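FAD dependent oxidoreductase (Chelativorans sp. BNC1, PDB 6PXS) is iminodiacetate oxidase (IdaA), a flavoenzyme of the DadA family that binds FAD and oxidises iminodiacetate. Local coordinates at residues I6-L11 with V26-Q31; L11-A16 with S158-A163; R66-L71 with V339-G344. One frame throughout, in Å; residues are numbered along the deposited sequence.

All three contacts are buried, though Tyr67 of contact 3 is partly exposed. Contact 1 is the polar one: it joins the glycine-rich turn to the end of a neighbouring strand, where backbone N-H groups and a carboxylate meet the FAD. Contact 2 starts from the helix that follows this turn and packs it on helix 152-164 through alanines set against a leucine, a methionine and another alanine. The two share Leu11 and touch where Ile28 lies against Ala16 and Leu160. Contact 3 lies farther toward the flavin end and pairs helix 55-76 with helix 336-352 through aromatic rings and a proline. It meets contact 2 at Met159 with Leu71 and at Ser14 with Pro341.

Contact 1 of 3, residues I6-L11 with V26-Q31. With FAD (flavin-adenine dinucleotide), chain E.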
loop_
_atom_site.group_PDB
_atom_site.type_symbol
_atom_site.label_atom_id
_atom_site.label_comp_id
_atom_site.label_asym_id
_atom_site.label_seq_id
_atom_site.Cartn_x
_atom_site.Cartn_y
_atom_site.Cartn_z
ATOM N N ILE A 6 -21.400 -19.497 -5.139
ATOM C CA ILE A 6 -19.981 -19.617 -4.827
ATOM C C ILE A 6 -19.228 -18.651 -5.730
ATOM O O ILE A 6 -19.148 -18.854 -6.948
ATOM C CB ILE A 6 -19.477 -21.055 -5.007
ATOM C CG1 ILE A 6 -20.204 -21.984 -4.029
ATOM C CG2 ILE A 6 -17.968 -21.117 -4.803
ATOM C CD1 ILE A 6 -19.925 -23.456 -4.247
ATOM N N GLY A 7 -18.669 -17.601 -5.134
ATOM C CA GLY A 7 -17.978 -16.579 -5.892
ATOM C C GLY A 7 -18.853 -15.367 -6.131
ATOM O O GLY A 7 -19.935 -15.482 -6.713
ATOM N N ALA A 8 -18.390 -14.197 -5.694
ATOM C CA ALA A 8 -19.187 -12.981 -5.793
ATOM C C ALA A 8 -18.499 -11.940 -6.661
ATOM O O ALA A 8 -18.425 -10.762 -6.291
ATOM C CB ALA A 8 -19.462 -12.402 -4.404
ATOM N N GLY A 9 -17.984 -12.363 -7.807
ATOM C CA GLY A 9 -17.514 -11.431 -8.807
ATOM C C GLY A 9 -18.677 -10.775 -9.511
ATOM O O GLY A 9 -19.814 -10.769 -9.030
ATOM N N ILE A 10 -18.385 -10.220 -10.685
ATOM C CA ILE A 10 -19.442 -9.569 -11.445
ATOM C C ILE A 10 -20.522 -10.576 -11.815
ATOM O O ILE A 10 -21.704 -10.226 -11.903
ATOM C CB ILE A 10 -18.865 -8.878 -12.696
ATOM C CG1 ILE A 10 -19.947 -8.049 -13.393
ATOM C CG2 ILE A 10 -18.301 -9.902 -13.668
ATOM C CD1 ILE A 10 -20.483 -6.905 -12.555
ATOM N N LEU A 11 -20.146 -11.839 -12.027
ATOM C CA LEU A 11 -21.116 -12.832 -12.473
ATOM C C LEU A 11 -21.929 -13.373 -11.304
ATOM O O LEU A 11 -23.163 -13.407 -11.359
ATOM C CB LEU A 11 -20.403 -13.970 -13.206
ATOM C CG LEU A 11 -21.307 -15.009 -13.877
ATOM C CD1 LEU A 11 -22.245 -14.354 -14.880
ATOM C CD2 LEU A 11 -20.472 -16.084 -14.553
ATOM N N VAL A 26 -31.115 -16.266 -0.939
ATOM C CA VAL A 26 -29.785 -16.304 -1.537
ATOM C C VAL A 26 -28.741 -16.267 -0.430
ATOM O O VAL A 26 -28.769 -15.379 0.432
ATOM C CB VAL A 26 -29.581 -15.136 -2.518
ATOM C CG1 VAL A 26 -28.222 -15.235 -3.189
ATOM C CG2 VAL A 26 -30.692 -15.115 -3.556
ATOM N N GLU A 27 -27.820 -17.230 -0.457
ATOM C CA GLU A 27 -26.676 -17.276 0.449
ATOM C C GLU A 27 -25.412 -17.171 -0.395
ATOM O O GLU A 27 -25.095 -18.088 -1.160
ATOM C CB GLU A 27 -26.681 -18.557 1.284
ATOM C CG GLU A 27 -25.485 -18.697 2.219
ATOM C CD GLU A 27 -25.539 -19.963 3.056
ATOM O OE1 GLU A 27 -26.416 -20.814 2.796
ATOM O OE2 GLU A 27 -24.705 -20.106 3.976
ATOM N N ILE A 28 -24.690 -16.062 -0.250
ATOM C CA ILE A 28 -23.521 -15.762 -1.069
ATOM C C ILE A 28 -22.263 -16.008 -0.249
ATOM O O ILE A 28 -22.174 -15.603 0.918
ATOM C CB ILE A 28 -23.558 -14.308 -1.580
ATOM C CG1 ILE A 28 -24.948 -13.958 -2.115
ATOM C CG2 ILE A 28 -22.508 -14.107 -2.665
ATOM C CD1 ILE A 28 -25.089 -12.514 -2.546
ATOM N N ILE A 29 -21.284 -16.666 -0.865
ATOM C CA ILE A 29 -19.989 -16.929 -0.248
ATOM C C ILE A 29 -18.907 -16.530 -1.240
ATOM O O ILE A 29 -18.967 -16.913 -2.414
ATOM C CB ILE A 29 -19.839 -18.408 0.158
ATOM C CG1 ILE A 29 -20.989 -18.818 1.085
ATOM C CG2 ILE A 29 -18.490 -18.636 0.832
ATOM C CD1 ILE A 29 -21.018 -20.293 1.420
ATOM N N ASP A 30 -17.924 -15.764 -0.772
ATOM C CA ASP A 30 -16.871 -15.253 -1.644
ATOM C C ASP A 30 -15.597 -15.083 -0.835
ATOM O O ASP A 30 -15.573 -14.321 0.137
ATOM C CB ASP A 30 -17.286 -13.924 -2.280
ATOM C CG ASP A 30 -16.206 -13.339 -3.172
ATOM O OD1 ASP A 30 -15.960 -13.901 -4.260
ATOM O OD2 ASP A 30 -15.605 -12.314 -2.783
ATOM N N GLN A 31 -14.537 -15.782 -1.246
ATOM C CA GLN A 31 -13.262 -15.685 -0.545
ATOM C C GLN A 31 -12.545 -14.376 -0.852
ATOM O O GLN A 31 -11.770 -13.888 -0.020
ATOM C CB GLN A 31 -12.376 -16.876 -0.923
ATOM C CG GLN A 31 -10.978 -16.872 -0.316
ATOM C CD GLN A 31 -10.984 -17.070 1.186
ATOM O OE1 GLN A 31 -11.693 -16.375 1.912
ATOM N NE2 GLN A 31 -10.191 -18.026 1.660
HETATM P PA FAD E . -14.112 -13.180 -10.488
HETATM O O1A FAD E . -12.676 -13.512 -10.322
HETATM O O2A FAD E . -14.411 -11.678 -10.502
HETATM O O5B FAD E . -15.001 -13.878 -9.400
HETATM C C5B FAD E . -14.582 -15.101 -8.761
HETATM C C4B FAD E . -14.855 -14.988 -7.283
HETATM O O4B FAD E . -15.116 -16.303 -6.736
HETATM C C3B FAD E . -13.702 -14.407 -6.464
HETATM O O3B FAD E . -14.196 -13.524 -5.465
HETATM C C2B FAD E . -13.060 -15.653 -5.849
HETATM O O2B FAD E . -12.381 -15.368 -4.632
HETATM C C1B FAD E . -14.300 -16.506 -5.604
HETATM N N9A FAD E . -14.036 -17.934 -5.467
HETATM C C8A FAD E . -13.403 -18.753 -6.364
HETATM N N7A FAD E . -13.304 -20.000 -5.970
HETATM C C5A FAD E . -13.915 -20.000 -4.725
HETATM C C6A FAD E . -14.142 -21.017 -3.778
HETATM N N6A FAD E . -13.762 -22.287 -3.945
HETATM N N1A FAD E . -14.781 -20.679 -2.636
HETATM C C2A FAD E . -15.163 -19.412 -2.459
HETATM N N3A FAD E . -15.003 -18.373 -3.281
HETATM C C4A FAD E . -14.369 -18.734 -4.402
HETATM N N1 FAD E . -14.161 -7.247 -19.253
HETATM C C2 FAD E . -14.843 -6.333 -20.003
HETATM O O2 FAD E . -16.000 -6.542 -20.385
HETATM N N3 FAD E . -14.239 -5.135 -20.346
HETATM C C4 FAD E . -12.961 -4.747 -20.002
HETATM O O4 FAD E . -12.529 -3.656 -20.367
HETATM C C4X FAD E . -12.242 -5.727 -19.209
HETATM N N5 FAD E . -11.026 -5.441 -18.839
HETATM C C5X FAD E . -10.338 -6.375 -18.081
HETATM C C6 FAD E . -9.036 -6.085 -17.678
HETATM C C7 FAD E . -8.304 -6.987 -16.911
HETATM C C7M FAD E . -6.900 -6.638 -16.496
HETATM C C8 FAD E . -8.881 -8.212 -16.544
HETATM C C8M FAD E . -8.114 -9.211 -15.717
HETATM C C9 FAD E . -10.182 -8.504 -16.944
HETATM C C9A FAD E . -10.913 -7.599 -17.707
HETATM N N10 FAD E . -12.233 -7.866 -18.125
HETATM C C10 FAD E . -12.926 -6.951 -18.883
HETATM C "C1'" FAD E . -12.889 -9.138 -17.779
HETATM C "C2'" FAD E . -13.616 -9.098 -16.437
HETATM O "O2'" FAD E . -12.855 -8.357 -15.482
HETATM C "C3'" FAD E . -13.801 -10.528 -15.928
HETATM O "O3'" FAD E . -14.181 -11.365 -17.015
HETATM C "C4'" FAD E . -14.846 -10.677 -14.822
HETATM O "O4'" FAD E . -14.492 -9.828 -13.732
HETATM C "C5'" FAD E . -14.957 -12.112 -14.354
HETATM O "O5'" FAD E . -15.881 -12.181 -13.248
HETATM P P FAD E . -16.100 -13.524 -12.458
HETATM O O1P FAD E . -16.385 -14.648 -13.461
HETATM O O2P FAD E . -17.100 -13.374 -11.370
HETATM O O3P FAD E . -14.659 -13.793 -11.843
#
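The N-H of Gly7 points almost straight at the carbonyl oxygen of Ile29, with Gly7 N and Ile29 O 2.8 Å apart and an angle of 165° at the hydrogen. This bond lies just past the parallel bridge between Ile6 and Ile29, where strand 3-6 gives way to the turn. One residue on, Ala8 N donates to Asp30 OD1 at 2.8 Å, although that oxygen is modelled too close to the ribose for its place to be certain. In Asp30, which binds FAD, CG lies anti to the backbone N (chi1 179°), which turns the carboxylate toward the Ala8 N-H. This is the nucleotide-binding beta-alpha-beta unit of a Rossmann-type fold: Gly7, Gly9 and Gly12 fit the GxGxxG pattern, and the acid follows the second strand. The Ala8 methyl CB touches both Asp30 CB, at 3.4 Å, and Ile28 CG2, at 3.9 Å. Gly7 has a positive phi of 99°, a backbone shape that glycine takes readily, and its CA runs beside the ribose ring oxygen. Gly9 occupies the N-cap of helix 10-20, and Leu11 N makes a weak hydrogen bond of 3.5 Å to FAD O2P on the flavin-side phosphate. At the other end of the cofactor, Ile6 CG2 packs 3.9 Å from adenine N1A, while Gln31 N reaches adenine N3A in a weak hydrogen bond of 3.3 Å.

Contact 2 of 3, residues L11-A16 with S158-A163; sequences LGASAA and SMLRVA
Helix 10-20, the helix of the FAD-binding beta-alpha-beta unit, lies against helix 152-164 along a row formed by Ala13 and Ala16 facing Leu160 and Ala163. The short axes come within 8.3 Å and run in much the same direction, 31° apart, a close spacing that suits the alanines on both sides. Ala13 CB points into the other helix and meets Leu160 at the branch point, 3.7 Å from CG, with the CD2 methyl alongside. Leu160 leaves its helix to one side, but chi1 of -74° sets CG anti to its carbonyl carbon and brings CG and the CD2 methyl against the Ala13 methyl. A turn further on, Ala163 CB rests 3.9 Å from the carbonyl oxygen of Ala16, and the two methyls, Ala16 CB and Ala163 CB, are 4.3 Å apart. The remaining part of the interface belongs to Met159: its chain, extended beyond CG, lays the sulfur SD 3.6 Å from Ser14 CA and close to Ser14 CB. The Ser14 hydroxyl turns instead to the carbonyl oxygen of Pro341, linking helix 10-20 to helix 336-352. On one side Ala16 and Leu160 both press on Ile28 of strand 26-29; on the other Met159 reaches Leu71 of helix 55-76 and Pro341 of helix 336-352, where four helices meet.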
loop_
_atom_site.group_PDB
_atom_site.type_symbol
_atom_site.label_atom_id
_atom_site.label_comp_id
_atom_site.label_asym_id
_atom_site.label_seq_id
_atom_site.Cartn_x
_atom_site.Cartn_y
_atom_site.Cartn_z
ATOM N N LEU A 11 -20.146 -11.839 -12.027
ATOM C CA LEU A 11 -21.116 -12.832 -12.473
ATOM C C LEU A 11 -21.929 -13.373 -11.304
ATOM O O LEU A 11 -23.163 -13.407 -11.359
ATOM C CB LEU A 11 -20.403 -13.970 -13.206
ATOM C CG LEU A 11 -21.307 -15.009 -13.877
ATOM C CD1 LEU A 11 -22.245 -14.354 -14.880
ATOM C CD2 LEU A 11 -20.472 -16.084 -14.553
ATOM N N GLY A 12 -21.256 -13.805 -10.239
ATOM C CA GLY A 12 -21.975 -14.252 -9.060
ATOM C C GLY A 12 -22.802 -13.153 -8.423
ATOM O O GLY A 12 -23.853 -13.423 -7.836
ATOM N N ALA A 13 -22.343 -11.903 -8.529
ATOM C CA ALA A 13 -23.096 -10.793 -7.955
ATOM C C ALA A 13 -24.339 -10.487 -8.781
ATOM O O ALA A 13 -25.403 -10.190 -8.224
ATOM C CB ALA A 13 -22.205 -9.556 -7.846
ATOM N N SER A 14 -24.227 -10.553 -10.109
ATOM C CA SER A 14 -25.397 -10.325 -10.951
ATOM C C SER A 14 -26.443 -11.410 -10.735
ATOM O O SER A 14 -27.644 -11.120 -10.666
ATOM C CB SER A 14 -24.983 -10.267 -12.421
ATOM O OG SER A 14 -26.117 -10.099 -13.255
ATOM N N ALA A 15 -26.009 -12.667 -10.625
ATOM C CA ALA A 15 -26.946 -13.749 -10.350
ATOM C C ALA A 15 -27.680 -13.508 -9.037
ATOM O O ALA A 15 -28.913 -13.589 -8.974
ATOM C CB ALA A 15 -26.206 -15.085 -10.319
ATOM N N ALA A 16 -26.935 -13.209 -7.973
ATOM C CA ALA A 16 -27.570 -12.897 -6.697
ATOM C C ALA A 16 -28.523 -11.718 -6.835
ATOM O O ALA A 16 -29.645 -11.749 -6.316
ATOM C CB ALA A 16 -26.504 -12.601 -5.643
ATOM N N SER A 158 -22.481 -2.728 -6.054
ATOM C CA SER A 158 -23.832 -2.197 -5.916
ATOM C C SER A 158 -24.877 -3.292 -6.075
ATOM O O SER A 158 -25.872 -3.321 -5.342
ATOM C CB SER A 158 -24.057 -1.083 -6.935
ATOM O OG SER A 158 -23.177 0.001 -6.691
ATOM N N MET A 159 -24.670 -4.202 -7.029
ATOM C CA MET A 159 -25.598 -5.316 -7.197
ATOM C C MET A 159 -25.719 -6.122 -5.909
ATOM O O MET A 159 -26.827 -6.425 -5.453
ATOM C CB MET A 159 -25.140 -6.208 -8.349
ATOM C CG MET A 159 -25.258 -5.560 -9.714
ATOM S SD MET A 159 -25.281 -6.774 -11.044
ATOM C CE MET A 159 -24.545 -5.820 -12.363
ATOM N N LEU A 160 -24.581 -6.481 -5.309
ATOM C CA LEU A 160 -24.616 -7.182 -4.031
ATOM C C LEU A 160 -25.378 -6.379 -2.985
ATOM O O LEU A 160 -26.202 -6.930 -2.246
ATOM C CB LEU A 160 -23.193 -7.468 -3.552
ATOM C CG LEU A 160 -22.457 -8.589 -4.284
ATOM C CD1 LEU A 160 -20.984 -8.595 -3.906
ATOM C CD2 LEU A 160 -23.092 -9.934 -3.972
ATOM N N ARG A 161 -25.116 -5.073 -2.907
ATOM C CA ARG A 161 -25.811 -4.239 -1.933
ATOM C C ARG A 161 -27.321 -4.320 -2.119
ATOM O O ARG A 161 -28.071 -4.465 -1.146
ATOM C CB ARG A 161 -25.323 -2.794 -2.043
ATOM C CG ARG A 161 -24.212 -2.462 -1.061
ATOM C CD ARG A 161 -23.711 -1.033 -1.207
ATOM N NE ARG A 161 -22.369 -0.993 -1.788
ATOM C CZ ARG A 161 -22.058 -0.460 -2.967
ATOM N NH1 ARG A 161 -22.982 0.116 -3.726
ATOM N NH2 ARG A 161 -20.801 -0.493 -3.385
ATOM N N VAL A 162 -27.789 -4.233 -3.366
ATOM C CA VAL A 162 -29.221 -4.348 -3.622
ATOM C C VAL A 162 -29.711 -5.751 -3.286
ATOM O O VAL A 162 -30.834 -5.932 -2.799
ATOM C CB VAL A 162 -29.537 -3.979 -5.083
ATOM C CG1 VAL A 162 -31.005 -4.237 -5.385
ATOM C CG2 VAL A 162 -29.179 -2.528 -5.356
ATOM N N ALA A 163 -28.882 -6.764 -3.539
ATOM C CA ALA A 163 -29.285 -8.137 -3.252
ATOM C C ALA A 163 -29.442 -8.360 -1.753
ATOM O O ALA A 163 -30.428 -8.958 -1.305
ATOM C CB ALA A 163 -28.265 -9.114 -3.836
#

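Contact 3 of 3, residues R66-L71 with V339-G344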
loop_
_atom_site.group_PDB
_atom_site.type_symbol
_atom_site.label_atom_id
_atom_site.label_comp_id
_atom_site.label_asym_id
_atom_site.label_seq_id
_atom_site.Cartn_x
_atom_site.Cartn_y
_atom_site.Cartn_z
ATOM N N ARG A 66 -26.430 -4.020 -24.412
ATOM C CA ARG A 66 -27.697 -3.297 -24.404
ATOM C C ARG A 66 -28.379 -3.376 -23.047
ATOM O O ARG A 66 -29.111 -2.455 -22.668
ATOM C CB ARG A 66 -28.627 -3.845 -25.487
ATOM C CG ARG A 66 -28.167 -3.573 -26.912
ATOM C CD ARG A 66 -29.302 -3.786 -27.904
ATOM N NE ARG A 66 -29.838 -5.144 -27.852
ATOM C CZ ARG A 66 -29.430 -6.151 -28.622
ATOM N NH1 ARG A 66 -28.469 -5.973 -29.520
ATOM N NH2 ARG A 66 -29.989 -7.346 -28.492
ATOM N N TYR A 67 -28.154 -4.459 -22.300
ATOM C CA TYR A 67 -28.784 -4.594 -20.993
ATOM C C TYR A 67 -28.295 -3.540 -20.010
ATOM O O TYR A 67 -28.959 -3.299 -18.995
ATOM C CB TYR A 67 -28.529 -5.994 -20.427
ATOM C CG TYR A 67 -29.217 -6.247 -19.105
ATOM C CD1 TYR A 67 -30.554 -5.928 -18.927
ATOM C CD2 TYR A 67 -28.532 -6.811 -18.038
ATOM C CE1 TYR A 67 -31.191 -6.155 -17.723
ATOM C CE2 TYR A 67 -29.162 -7.042 -16.828
ATOM C CZ TYR A 67 -30.491 -6.711 -16.679
ATOM O OH TYR A 67 -31.129 -6.937 -15.482
ATOM N N TYR A 68 -27.155 -2.901 -20.287
ATOM C CA TYR A 68 -26.636 -1.896 -19.366
ATOM C C TYR A 68 -27.604 -0.735 -19.194
ATOM O O TYR A 68 -27.701 -0.170 -18.100
ATOM C CB TYR A 68 -25.280 -1.388 -19.851
ATOM C CG TYR A 68 -24.110 -2.024 -19.135
ATOM C CD1 TYR A 68 -23.643 -3.280 -19.501
ATOM C CD2 TYR A 68 -23.474 -1.368 -18.090
ATOM C CE1 TYR A 68 -22.576 -3.864 -18.846
ATOM C CE2 TYR A 68 -22.405 -1.942 -17.431
ATOM C CZ TYR A 68 -21.961 -3.189 -17.813
ATOM O OH TYR A 68 -20.899 -3.762 -17.154
ATOM N N GLY A 69 -28.325 -0.363 -20.252
ATOM C CA GLY A 69 -29.301 0.708 -20.124
ATOM C C GLY A 69 -30.302 0.446 -19.016
ATOM O O GLY A 69 -30.559 1.309 -18.174
ATOM N N THR A 70 -30.874 -0.761 -18.998
ATOM C CA THR A 70 -31.835 -1.114 -17.957
ATOM C C THR A 70 -31.177 -1.136 -16.583
ATOM O O THR A 70 -31.758 -0.669 -15.597
ATOM C CB THR A 70 -32.446 -2.482 -18.258
ATOM O OG1 THR A 70 -32.962 -2.492 -19.592
ATOM C CG2 THR A 70 -33.566 -2.805 -17.278
ATOM N N LEU A 71 -29.963 -1.680 -16.505
ATOM C CA LEU A 71 -29.333 -1.921 -15.213
ATOM C C LEU A 71 -28.987 -0.617 -14.506
ATOM O O LEU A 71 -29.216 -0.482 -13.297
ATOM C CB LEU A 71 -28.085 -2.776 -15.417
ATOM C CG LEU A 71 -27.398 -3.352 -14.183
ATOM C CD1 LEU A 71 -28.364 -4.192 -13.363
ATOM C CD2 LEU A 71 -26.207 -4.178 -14.623
ATOM N N VAL A 339 -20.502 -8.936 -20.532
ATOM C CA VAL A 339 -21.396 -10.089 -20.543
ATOM C C VAL A 339 -21.931 -10.397 -19.149
ATOM O O VAL A 339 -23.082 -10.826 -19.006
ATOM C CB VAL A 339 -20.666 -11.307 -21.134
ATOM C CG1 VAL A 339 -21.549 -12.545 -21.072
ATOM C CG2 VAL A 339 -20.230 -11.023 -22.562
ATOM N N GLY A 340 -21.121 -10.184 -18.115
ATOM C CA GLY A 340 -21.444 -10.597 -16.768
ATOM C C GLY A 340 -22.844 -10.230 -16.315
ATOM O O GLY A 340 -23.659 -11.097 -15.983
ATOM N N PRO A 341 -23.145 -8.928 -16.280
ATOM C CA PRO A 341 -24.467 -8.500 -15.785
ATOM C C PRO A 341 -25.630 -9.249 -16.417
ATOM O O PRO A 341 -26.477 -9.793 -15.698
ATOM C CB PRO A 341 -24.483 -7.004 -16.123
ATOM C CG PRO A 341 -23.044 -6.603 -16.111
ATOM C CD PRO A 341 -22.293 -7.786 -16.654
ATOM N N PHE A 342 -25.695 -9.297 -17.749
ATOM C CA PHE A 342 -26.784 -10.021 -18.396
ATOM C C PHE A 342 -26.650 -11.525 -18.186
ATOM O O PHE A 342 -27.652 -12.219 -17.981
ATOM C CB PHE A 342 -26.828 -9.689 -19.886
ATOM C CG PHE A 342 -27.947 -10.366 -20.622
ATOM C CD1 PHE A 342 -29.268 -10.092 -20.305
ATOM C CD2 PHE A 342 -27.683 -11.272 -21.634
ATOM C CE1 PHE A 342 -30.303 -10.713 -20.979
ATOM C CE2 PHE A 342 -28.716 -11.897 -22.314
ATOM C CZ PHE A 342 -30.027 -11.614 -21.987
ATOM N N ALA A 343 -25.422 -12.048 -18.232
ATOM C CA ALA A 343 -25.235 -13.478 -18.010
ATOM C C ALA A 343 -25.773 -13.899 -16.652
ATOM O O ALA A 343 -26.292 -15.013 -16.508
ATOM C CB ALA A 343 -23.756 -13.846 -18.132
ATOM N N GLY A 344 -25.663 -13.030 -15.647
ATOM C CA GLY A 344 -26.262 -13.332 -14.358
ATOM C C GLY A 344 -27.770 -13.466 -14.444
ATOM O O GLY A 344 -28.358 -14.371 -13.848
#
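Phe342 turns its ring edge toward the face of Tyr67 in an offset edge-to-face pair, centroids 5.7 Å apart and planes inclined at 62°. Within it, Phe342 CD1 comes 4.0 Å from Tyr67 CG. Tyr67 CG lies anti to the backbone N (chi1 -177°), which sends its ring toward helix 336-352: CD2 lies 3.7 Å from Phe342 CA, and CE2 is near the carbonyl oxygen of Pro341. The second ring, Tyr68, meets the pyrrolidine of Pro341 obliquely, with its OH 3.7 Å from Pro341 CG. Leu71 crosses the same proline at about a right angle, CD2 3.6 Å from Pro341 CB. Pro341 is therefore wedged among three side chains of helix 55-76, where the two short axes cross at 73° and approach to 9.3 Å. Its ring nitrogen has no hydrogen to give, in keeping with the kink of helix 336-352 here. The packing between the helices is thus apolar and aromatic, and the tyrosine hydroxyls bond outside the two segments, Tyr67 OH to His18 NE2 of helix 10-20 and Tyr68 OH to the carbonyl oxygen of Leu337, an FAD-binding residue at the start of helix 336-352.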